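Side-chain contacts in transmembrane oligosaccharyl transferase (Archaeoglobus fulgidus, PDB 3WAJ), which is a large membrane protein of the STT3/AglB family, joining a GT-C-type bundle of transmembrane helices to a globular C-terminal part: residues Pro70-Pro75 against Trp556-Ala561; Glu512-Gly517 against Ala561-Ile566; Asp521-Gln526 against Ser539-Thr544. All blocks are in the same frame, centred on the assembly; numbering follows the deposited sequence.

Interaction 1: residues Pro70-Pro75 against Trp556-Ala561; sequences PFTYYP and WIEAVA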
loop_
_atom_site.group_PDB
_atom_site.type_symbol
_atom_site.label_atom_id
_atom_site.label_comp_id
_atom_site.label_asym_id
_atom_site.label_seq_id
_atom_site.Cartn_x
_atom_site.Cartn_y
_atom_site.Cartn_z
ATOM N N PRO A 70 14.629 7.773 9.607
ATOM C CA PRO A 70 15.793 6.955 9.256
ATOM C C PRO A 70 15.583 5.482 9.575
ATOM O O PRO A 70 16.425 4.646 9.228
ATOM C CB PRO A 70 16.911 7.536 10.145
ATOM C CG PRO A 70 16.190 8.161 11.291
ATOM C CD PRO A 70 14.927 8.721 10.699
ATOM N N PHE A 71 14.467 5.179 10.230
ATOM C CA PHE A 71 14.169 3.815 10.664
ATOM C C PHE A 71 13.658 2.982 9.485
ATOM O O PHE A 71 13.618 1.749 9.547
ATOM C CB PHE A 71 13.118 3.840 11.756
ATOM C CG PHE A 71 13.385 2.896 12.904
ATOM C CD1 PHE A 71 13.158 1.531 12.768
ATOM C CD2 PHE A 71 13.794 3.388 14.146
ATOM C CE1 PHE A 71 13.368 0.677 13.815
ATOM C CE2 PHE A 71 14.002 2.529 15.207
ATOM C CZ PHE A 71 13.792 1.164 15.038
ATOM N N THR A 72 13.269 3.659 8.408
ATOM C CA THR A 72 12.845 2.971 7.193
ATOM C C THR A 72 13.753 3.287 6.000
ATOM O O THR A 72 14.621 4.159 6.087
ATOM C CB THR A 72 11.389 3.281 6.870
ATOM O OG1 THR A 72 10.909 2.329 5.918
ATOM C CG2 THR A 72 11.233 4.702 6.343
ATOM N N TYR A 73 13.567 2.567 4.895
ATOM C CA TYR A 73 14.447 2.729 3.731
ATOM C C TYR A 73 15.930 2.691 4.156
ATOM O O TYR A 73 16.746 3.548 3.785
ATOM C CB TYR A 73 14.075 4.015 2.950
ATOM C CG TYR A 73 14.878 4.267 1.683
ATOM C CD1 TYR A 73 15.466 3.218 0.974
ATOM C CD2 TYR A 73 15.061 5.559 1.209
ATOM C CE1 TYR A 73 16.210 3.454 -0.168
ATOM C CE2 TYR A 73 15.819 5.814 0.069
ATOM C CZ TYR A 73 16.388 4.759 -0.616
ATOM O OH TYR A 73 17.131 5.008 -1.746
ATOM N N TYR A 74 16.282 1.673 4.928
ATOM C CA TYR A 74 17.638 1.537 5.441
ATOM C C TYR A 74 18.654 1.278 4.322
ATOM O O TYR A 74 18.404 0.487 3.413
ATOM C CB TYR A 74 17.671 0.405 6.466
ATOM C CG TYR A 74 18.986 0.263 7.192
ATOM C CD1 TYR A 74 19.282 1.039 8.310
ATOM C CD2 TYR A 74 19.918 -0.676 6.784
ATOM C CE1 TYR A 74 20.492 0.887 8.991
ATOM C CE2 TYR A 74 21.125 -0.830 7.446
ATOM C CZ TYR A 74 21.410 -0.046 8.550
ATOM O OH TYR A 74 22.618 -0.220 9.220
ATOM N N PRO A 75 19.826 1.921 4.403
ATOM C CA PRO A 75 20.231 2.833 5.475
ATOM C C PRO A 75 20.180 4.291 5.059
ATOM O O PRO A 75 21.104 5.038 5.413
ATOM C CB PRO A 75 21.699 2.465 5.666
ATOM C CG PRO A 75 22.153 2.261 4.190
ATOM C CD PRO A 75 20.939 1.636 3.476
ATOM N N TRP A 556 5.307 -3.296 8.244
ATOM C CA TRP A 556 5.186 -4.312 9.301
ATOM C C TRP A 556 6.501 -4.528 10.047
ATOM O O TRP A 556 6.516 -4.623 11.276
ATOM C CB TRP A 556 4.723 -5.649 8.723
ATOM C CG TRP A 556 3.387 -5.606 8.059
ATOM C CD1 TRP A 556 2.455 -4.600 8.122
ATOM C CD2 TRP A 556 2.818 -6.628 7.228
ATOM N NE1 TRP A 556 1.336 -4.946 7.385
ATOM C CE2 TRP A 556 1.540 -6.181 6.824
ATOM C CE3 TRP A 556 3.267 -7.878 6.791
ATOM C CZ2 TRP A 556 0.716 -6.940 5.982
ATOM C CZ3 TRP A 556 2.450 -8.631 5.965
ATOM C CH2 TRP A 556 1.195 -8.155 5.554
ATOM N N ILE A 557 7.599 -4.622 9.298
ATOM C CA ILE A 557 8.903 -4.879 9.887
ATOM C C ILE A 557 9.229 -3.764 10.860
ATOM O O ILE A 557 9.635 -4.008 11.990
ATOM C CB ILE A 557 10.011 -4.999 8.816
ATOM C CG1 ILE A 557 9.849 -6.307 8.032
ATOM C CG2 ILE A 557 11.391 -4.978 9.459
ATOM C CD1 ILE A 557 10.866 -6.487 6.913
ATOM N N GLU A 558 9.021 -2.529 10.425
ATOM C CA GLU A 558 9.267 -1.379 11.283
ATOM C C GLU A 558 8.297 -1.274 12.470
ATOM O O GLU A 558 8.725 -1.094 13.600
ATOM C CB GLU A 558 9.187 -0.100 10.461
ATOM C CG GLU A 558 9.392 1.154 11.288
ATOM C CD GLU A 558 9.492 2.400 10.399
ATOM O OE1 GLU A 558 9.158 2.299 9.193
ATOM O OE2 GLU A 558 9.901 3.467 10.905
ATOM N N ALA A 559 6.994 -1.369 12.213
ATOM C CA ALA A 559 6.018 -1.181 13.282
ATOM C C ALA A 559 5.934 -2.370 14.251
ATOM O O ALA A 559 5.619 -2.183 15.417
ATOM C CB ALA A 559 4.639 -0.836 12.713
ATOM N N VAL A 560 6.244 -3.578 13.783
ATOM C CA VAL A 560 6.075 -4.759 14.625
ATOM C C VAL A 560 7.393 -5.311 15.155
ATOM O O VAL A 560 7.509 -5.645 16.329
ATOM C CB VAL A 560 5.255 -5.881 13.926
ATOM C CG1 VAL A 560 5.096 -7.079 14.858
ATOM C CG2 VAL A 560 3.875 -5.360 13.510
ATOM N N ALA A 561 8.389 -5.413 14.291
ATOM C CA ALA A 561 9.690 -5.906 14.718
ATOM C C ALA A 561 10.547 -4.814 15.363
ATOM O O ALA A 561 11.543 -5.125 16.021
ATOM C CB ALA A 561 10.431 -6.538 13.553
HETATM O O HOH W 1 8.709 1.338 7.010
#
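E558 pushes its carboxylate from helix 554-561 into the bend of the 70-75 loop, where F71 and T72 each receive one of its oxygens. The tight part lies on the F71 side. OE2 of E558 rests 3.3 Å from CB of F71, and further back the aliphatic CG of E558 passes 4.1 Å from CD1 of F71. The two side chains cross at a slant, yet the planes of the phenyl ring and the carboxylate are nearly parallel, 8° apart. A long acid suits this position because it can bridge a backbone gap of 7.0 Å between CA of T72 and CA of E558: CG lies anti to the backbone N (chi1 178°) and the chain runs on fully extended. OE2 finds its strong partner outside both segments, in a salt bridge with NE of R53 on helix 47-60. That pairing probably offsets the cost of burying a carboxylate beside a phenylalanine, whose ring also meets Y524 edge-to-face.

The T72 side is looser. OE1 of E558 comes within 3.4 Å of CB of T72, but OG1 of T72 stays 3.7 Å from OE1 and makes no direct bond. A water acts as go-between, accepting from OG1 of T72 at 2.6 Å and donating to OE1 of E558; that second distance is too short to be relied on. The three touching residues are all buried, so the looser side is a water-bridged one and not clearly a front to bulk solvent. Threonine suits the place because its hydroxyl can donate to the water while its CB touches the acid. The contact thus joins a loop of the STT3 N-terminal region to the helix that starts at the glycine of the family's WWDYG signature, a junction between the membrane-embedded and globular parts of an STT3-type fold.

Interaction 2: residues Glu512-Gly517 against Ala561-Ile566; sequences ENTPDG and AHRMPI
The guanidinium group of R563 faces the turn that follows helix 501-513, and its edge does most of the work: O of T514 and O of the preceding residue H562 both lie about 6° out of its plane, and a water also sits at the edge in that plane. Across the two segments nothing sits squarely over either face; OG1 of T514, O of P515 and CA of G517 all approach obliquely. The motif is an arginine gathering backbone carbonyls just past a helix end, in the AglB core, beside strand 564-565 at the border of a mixed sheet.

NH2 of R563 donates to O of T514 at 3.2 Å with an N-H...O angle of 152°, although it stands well above the carbonyl plane. Weaker bonds run to OG1 of T514, from NE of R563 at 3.0 Å and from NH2. That hydroxyl has a stronger partner in O of M510, one turn back on the helix, which a threonine can reach while still offering its oxygen to the arginine. Y545 braces the site from outside, its OH bonding to both NE of R563 and O of P515.

An arginine fits here because its many N-H groups, and probably its charge, match the partly negative carbonyl end of a helix. A bend at chi2 (-55°) turns the chain back on itself and brings NH1 of R563 to O of H562, 2.8 Å away, a hydrogen bond that should restrain rotation of the group. Beyond it, NH1 of R563 donates to a water at 3.2 Å, and this water in turn donates to O of G517 at 2.9 Å.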
loop_
_atom_site.group_PDB
_atom_site.type_symbol
_atom_site.label_atom_id
_atom_site.label_comp_id
_atom_site.label_asym_id
_atom_site.label_seq_id
_atom_site.Cartn_x
_atom_site.Cartn_y
_atom_site.Cartn_z
ATOM N N GLU A 512 12.253 -9.474 19.646
ATOM C CA GLU A 512 12.684 -9.999 20.934
ATOM C C GLU A 512 14.007 -10.758 20.855
ATOM O O GLU A 512 14.738 -10.835 21.829
ATOM C CB GLU A 512 11.578 -10.888 21.529
ATOM C CG GLU A 512 11.894 -11.485 22.909
ATOM C CD GLU A 512 11.961 -10.443 24.026
ATOM O OE1 GLU A 512 11.438 -9.316 23.842
ATOM O OE2 GLU A 512 12.537 -10.755 25.094
ATOM N N ASN A 513 14.337 -11.281 19.683
ATOM C CA ASN A 513 15.420 -12.264 19.593
ATOM C C ASN A 513 16.608 -11.867 18.720
ATOM O O ASN A 513 17.531 -12.648 18.546
ATOM C CB ASN A 513 14.858 -13.638 19.159
ATOM C CG ASN A 513 13.896 -14.221 20.193
ATOM O OD1 ASN A 513 14.323 -14.854 21.159
ATOM N ND2 ASN A 513 12.598 -13.982 20.010
ATOM N N THR A 514 16.575 -10.662 18.160
ATOM C CA THR A 514 17.718 -10.122 17.432
ATOM C C THR A 514 18.340 -9.035 18.306
ATOM O O THR A 514 17.661 -8.498 19.173
ATOM C CB THR A 514 17.309 -9.643 16.025
ATOM O OG1 THR A 514 16.326 -8.614 16.146
ATOM C CG2 THR A 514 16.732 -10.820 15.230
ATOM N N PRO A 515 19.635 -8.735 18.107
ATOM C CA PRO A 515 20.352 -7.908 19.095
ATOM C C PRO A 515 20.010 -6.427 19.091
ATOM O O PRO A 515 19.480 -5.919 18.098
ATOM C CB PRO A 515 21.832 -8.094 18.715
ATOM C CG PRO A 515 21.829 -8.599 17.314
ATOM C CD PRO A 515 20.544 -9.339 17.114
ATOM N N ASP A 516 20.324 -5.769 20.209
ATOM C CA ASP A 516 20.187 -4.324 20.390
ATOM C C ASP A 516 18.738 -3.812 20.479
ATOM O O ASP A 516 18.453 -2.653 20.131
ATOM C CB ASP A 516 20.973 -3.566 19.304
ATOM C CG ASP A 516 22.425 -3.981 19.236
ATOM O OD1 ASP A 516 23.108 -3.901 20.278
ATOM O OD2 ASP A 516 22.874 -4.401 18.147
ATOM N N GLY A 517 17.832 -4.658 20.971
ATOM C CA GLY A 517 16.413 -4.316 21.022
ATOM C C GLY A 517 16.097 -3.048 21.784
ATOM O O GLY A 517 15.245 -2.249 21.369
ATOM N N ALA A 561 8.389 -5.413 14.291
ATOM C CA ALA A 561 9.690 -5.906 14.718
ATOM C C ALA A 561 10.547 -4.814 15.363
ATOM O O ALA A 561 11.543 -5.125 16.021
ATOM C CB ALA A 561 10.431 -6.538 13.553
ATOM N N HIS A 562 10.168 -3.547 15.166
ATOM C CA HIS A 562 11.038 -2.413 15.511
ATOM C C HIS A 562 12.462 -2.654 14.981
ATOM O O HIS A 562 13.439 -2.442 15.699
ATOM C CB HIS A 562 11.088 -2.173 17.035
ATOM C CG HIS A 562 9.862 -1.522 17.602
ATOM N ND1 HIS A 562 9.713 -1.262 18.948
ATOM C CD2 HIS A 562 8.720 -1.089 17.011
ATOM C CE1 HIS A 562 8.541 -0.689 19.160
ATOM N NE2 HIS A 562 7.921 -0.570 17.998
ATOM N N ARG A 563 12.565 -3.127 13.740
ATOM C CA ARG A 563 13.852 -3.223 13.050
ATOM C C ARG A 563 13.808 -2.378 11.788
ATOM O O ARG A 563 12.766 -1.834 11.448
ATOM C CB ARG A 563 14.232 -4.682 12.755
ATOM C CG ARG A 563 14.511 -5.487 14.025
ATOM C CD ARG A 563 15.596 -4.839 14.926
ATOM N NE ARG A 563 15.846 -5.635 16.139
ATOM C CZ ARG A 563 15.193 -5.486 17.294
ATOM N NH1 ARG A 563 14.263 -4.546 17.410
ATOM N NH2 ARG A 563 15.478 -6.268 18.332
ATOM N N MET A 564 14.926 -2.256 11.086
ATOM C CA MET A 564 14.972 -1.297 9.988
ATOM C C MET A 564 14.996 -1.970 8.621
ATOM O O MET A 564 15.991 -2.581 8.245
ATOM C CB MET A 564 16.177 -0.369 10.155
ATOM C CG MET A 564 16.250 0.300 11.523
ATOM S SD MET A 564 17.763 1.279 11.658
ATOM C CE MET A 564 17.400 2.330 13.082
ATOM N N PRO A 565 13.892 -1.839 7.864
ATOM C CA PRO A 565 13.797 -2.483 6.546
ATOM C C PRO A 565 14.527 -1.710 5.464
ATOM O O PRO A 565 14.542 -0.465 5.440
ATOM C CB PRO A 565 12.284 -2.474 6.264
ATOM C CG PRO A 565 11.803 -1.221 6.958
ATOM C CD PRO A 565 12.628 -1.173 8.244
ATOM N N ILE A 566 15.138 -2.468 4.567
ATOM C CA ILE A 566 15.803 -1.921 3.388
ATOM C C ILE A 566 14.763 -1.313 2.416
ATOM O O ILE A 566 15.010 -0.290 1.758
ATOM C CB ILE A 566 16.610 -3.054 2.704
ATOM C CG1 ILE A 566 18.068 -3.013 3.156
ATOM C CG2 ILE A 566 16.458 -3.044 1.163
ATOM C CD1 ILE A 566 18.297 -3.559 4.577
HETATM O O HOH W 2 13.056 -3.705 20.196
#

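Interaction 3: residues Asp521-Gln526 against Ser539-Thr544; sequences DEYYLQ and SYPFET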
loop_
_atom_site.group_PDB
_atom_site.type_symbol
_atom_site.label_atom_id
_atom_site.label_comp_id
_atom_site.label_asym_id
_atom_site.label_seq_id
_atom_site.Cartn_x
_atom_site.Cartn_y
_atom_site.Cartn_z
ATOM N N ASP A 521 14.241 0.300 20.406
ATOM C CA ASP A 521 13.058 0.848 21.086
ATOM C C ASP A 521 13.178 2.321 21.460
ATOM O O ASP A 521 12.229 3.078 21.255
ATOM C CB ASP A 521 12.640 -0.017 22.286
ATOM C CG ASP A 521 12.021 -1.362 21.864
ATOM O OD1 ASP A 521 11.681 -2.160 22.756
ATOM O OD2 ASP A 521 11.861 -1.617 20.654
ATOM N N GLU A 522 14.330 2.745 21.981
ATOM C CA GLU A 522 14.538 4.184 22.260
ATOM C C GLU A 522 14.491 4.998 20.981
ATOM O O GLU A 522 13.838 6.039 20.914
ATOM C CB GLU A 522 15.918 4.461 22.863
ATOM C CG GLU A 522 16.301 3.689 24.082
ATOM C CD GLU A 522 17.798 3.705 24.285
ATOM O OE1 GLU A 522 18.519 3.838 23.271
ATOM O OE2 GLU A 522 18.253 3.602 25.442
ATOM N N TYR A 523 15.236 4.533 19.978
ATOM C CA TYR A 523 15.459 5.309 18.759
ATOM C C TYR A 523 14.142 5.486 18.010
ATOM O O TYR A 523 13.853 6.556 17.482
ATOM C CB TYR A 523 16.533 4.639 17.873
ATOM C CG TYR A 523 17.051 5.540 16.779
ATOM C CD1 TYR A 523 17.097 5.105 15.471
ATOM C CD2 TYR A 523 17.474 6.839 17.056
ATOM C CE1 TYR A 523 17.577 5.924 14.457
ATOM C CE2 TYR A 523 17.936 7.675 16.055
ATOM C CZ TYR A 523 17.993 7.208 14.757
ATOM O OH TYR A 523 18.450 8.022 13.741
ATOM N N TYR A 524 13.338 4.426 18.006
ATOM C CA TYR A 524 11.990 4.432 17.445
ATOM C C TYR A 524 11.180 5.648 17.896
ATOM O O TYR A 524 10.357 6.164 17.135
ATOM C CB TYR A 524 11.286 3.146 17.894
ATOM C CG TYR A 524 10.010 2.798 17.167
ATOM C CD1 TYR A 524 8.772 3.065 17.740
ATOM C CD2 TYR A 524 10.045 2.189 15.915
ATOM C CE1 TYR A 524 7.603 2.742 17.096
ATOM C CE2 TYR A 524 8.870 1.865 15.247
ATOM C CZ TYR A 524 7.651 2.141 15.850
ATOM O OH TYR A 524 6.466 1.824 15.223
ATOM N N LEU A 525 11.423 6.114 19.125
ATOM C CA LEU A 525 10.610 7.191 19.690
ATOM C C LEU A 525 11.250 8.577 19.610
ATOM O O LEU A 525 10.667 9.559 20.061
ATOM C CB LEU A 525 10.204 6.855 21.117
ATOM C CG LEU A 525 9.458 5.521 21.198
ATOM C CD1 LEU A 525 9.279 5.096 22.637
ATOM C CD2 LEU A 525 8.091 5.636 20.508
ATOM N N GLN A 526 12.435 8.665 19.012
ATOM C CA GLN A 526 13.152 9.938 18.943
ATOM C C GLN A 526 12.664 10.862 17.842
ATOM O O GLN A 526 12.263 10.426 16.745
ATOM C CB GLN A 526 14.653 9.716 18.737
ATOM C CG GLN A 526 15.337 9.060 19.895
ATOM C CD GLN A 526 15.204 9.872 21.154
ATOM O OE1 GLN A 526 14.617 9.418 22.134
ATOM N NE2 GLN A 526 15.751 11.083 21.140
ATOM N N SER A 539 23.427 8.934 8.975
ATOM C CA SER A 539 24.424 8.788 10.019
ATOM C C SER A 539 23.729 8.407 11.329
ATOM O O SER A 539 23.319 9.280 12.101
ATOM C CB SER A 539 25.203 10.104 10.163
ATOM O OG SER A 539 26.236 9.950 11.101
ATOM N N TYR A 540 23.585 7.104 11.572
ATOM C CA TYR A 540 22.875 6.612 12.756
ATOM C C TYR A 540 23.658 6.866 14.040
ATOM O O TYR A 540 24.879 6.814 14.020
ATOM C CB TYR A 540 22.560 5.120 12.601
ATOM C CG TYR A 540 21.593 4.866 11.475
ATOM C CD1 TYR A 540 22.043 4.651 10.186
ATOM C CD2 TYR A 540 20.222 4.853 11.702
ATOM C CE1 TYR A 540 21.146 4.421 9.132
ATOM C CE2 TYR A 540 19.317 4.622 10.670
ATOM C CZ TYR A 540 19.784 4.411 9.381
ATOM O OH TYR A 540 18.881 4.194 8.348
ATOM N N PRO A 541 22.944 7.140 15.156
ATOM C CA PRO A 541 23.523 7.488 16.465
ATOM C C PRO A 541 24.039 6.257 17.177
ATOM O O PRO A 541 24.526 6.329 18.306
ATOM C CB PRO A 541 22.325 8.039 17.258
ATOM C CG PRO A 541 21.210 8.188 16.263
ATOM C CD PRO A 541 21.470 7.207 15.181
ATOM N N PHE A 542 23.894 5.118 16.520
ATOM C CA PHE A 542 24.438 3.884 17.046
ATOM C C PHE A 542 24.676 2.854 15.946
ATOM O O PHE A 542 24.219 2.969 14.803
ATOM C CB PHE A 542 23.540 3.297 18.151
ATOM C CG PHE A 542 22.213 2.718 17.645
ATOM C CD1 PHE A 542 21.218 3.547 17.115
ATOM C CD2 PHE A 542 21.953 1.352 17.732
ATOM C CE1 PHE A 542 19.988 3.019 16.667
ATOM C CE2 PHE A 542 20.739 0.820 17.289
ATOM C CZ PHE A 542 19.751 1.655 16.760
ATOM N N GLU A 543 25.420 1.848 16.352
ATOM C CA GLU A 543 25.739 0.664 15.592
ATOM C C GLU A 543 24.448 -0.076 15.110
ATOM O O GLU A 543 23.793 -0.768 15.881
ATOM C CB GLU A 543 26.621 -0.191 16.534
ATOM C CG GLU A 543 26.305 -0.020 18.112
ATOM C CD GLU A 543 26.873 1.268 18.840
ATOM O OE1 GLU A 543 26.492 1.553 20.011
ATOM O OE2 GLU A 543 27.706 1.999 18.269
ATOM N N THR A 544 24.073 0.085 13.839
ATOM C CA THR A 544 22.815 -0.490 13.329
ATOM C C THR A 544 22.952 -1.629 12.299
ATOM O O THR A 544 24.036 -1.904 11.804
ATOM C CB THR A 544 21.912 0.589 12.688
ATOM O OG1 THR A 544 22.583 1.194 11.572
ATOM C CG2 THR A 544 21.504 1.645 13.708
#
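The ring of Y523 is the bump, and Y540, P541 and F542 supply the hollow that takes it. P541 comes from the opposite direction and meets the ring obliquely: CG of P541 presses to 3.3 Å from CE2 of Y523, while CD of P541 reaches 3.4 Å from the Y523 hydroxyl oxygen OH. A compact proline ring can fit closely along the outer half of the tyrosine in this way. F542 closes the hollow nearer the ring's root. With CG between the backbone N and the carbonyl carbon (chi1 71°), its ring swings back toward the helix and turns its edge to the face of Y523 in an offset edge-to-face pair, centroids 5.6 Å apart and planes at 75°. CG2 of T544 covers a face of F542, 3.5 Å above its centre. Y540 forms the remaining wall, crossing Y523 at about a right angle with its edge toward CE1 of Y523; its hydroxyl is turned elsewhere, to O of P70.

Aromatic residues and a proline thus pack the loop that leads to strand 546-548 against helix 517-524. P70 and F71 of the N-terminal region, with M564 of strand 564-565, also pack against Y523.

In the fold
The three contacts form one cluster: the centre of interaction 2 lies about 8 Å from that of interaction 1, and the centre of interaction 3 about 11 Å from each. Interactions 1 and 2 share A561, where helix 554-561 hands over to strand 564-565. Y74 N probably bonds to P565 O at 2.8 Å, tying the 70-75 loop to the strand, and Y74 OH lies 2.7 Å from T544 OG1, tying it to the 539-544 loop. H562 ND1 lies 2.8 Å from D521 OD2, a hydrogen bond linking interactions 2 and 3. Toward the zinc ion, held by D47, D161 and H163, one connection is helix 47-60, which begins at D47 and also packs against interaction 1.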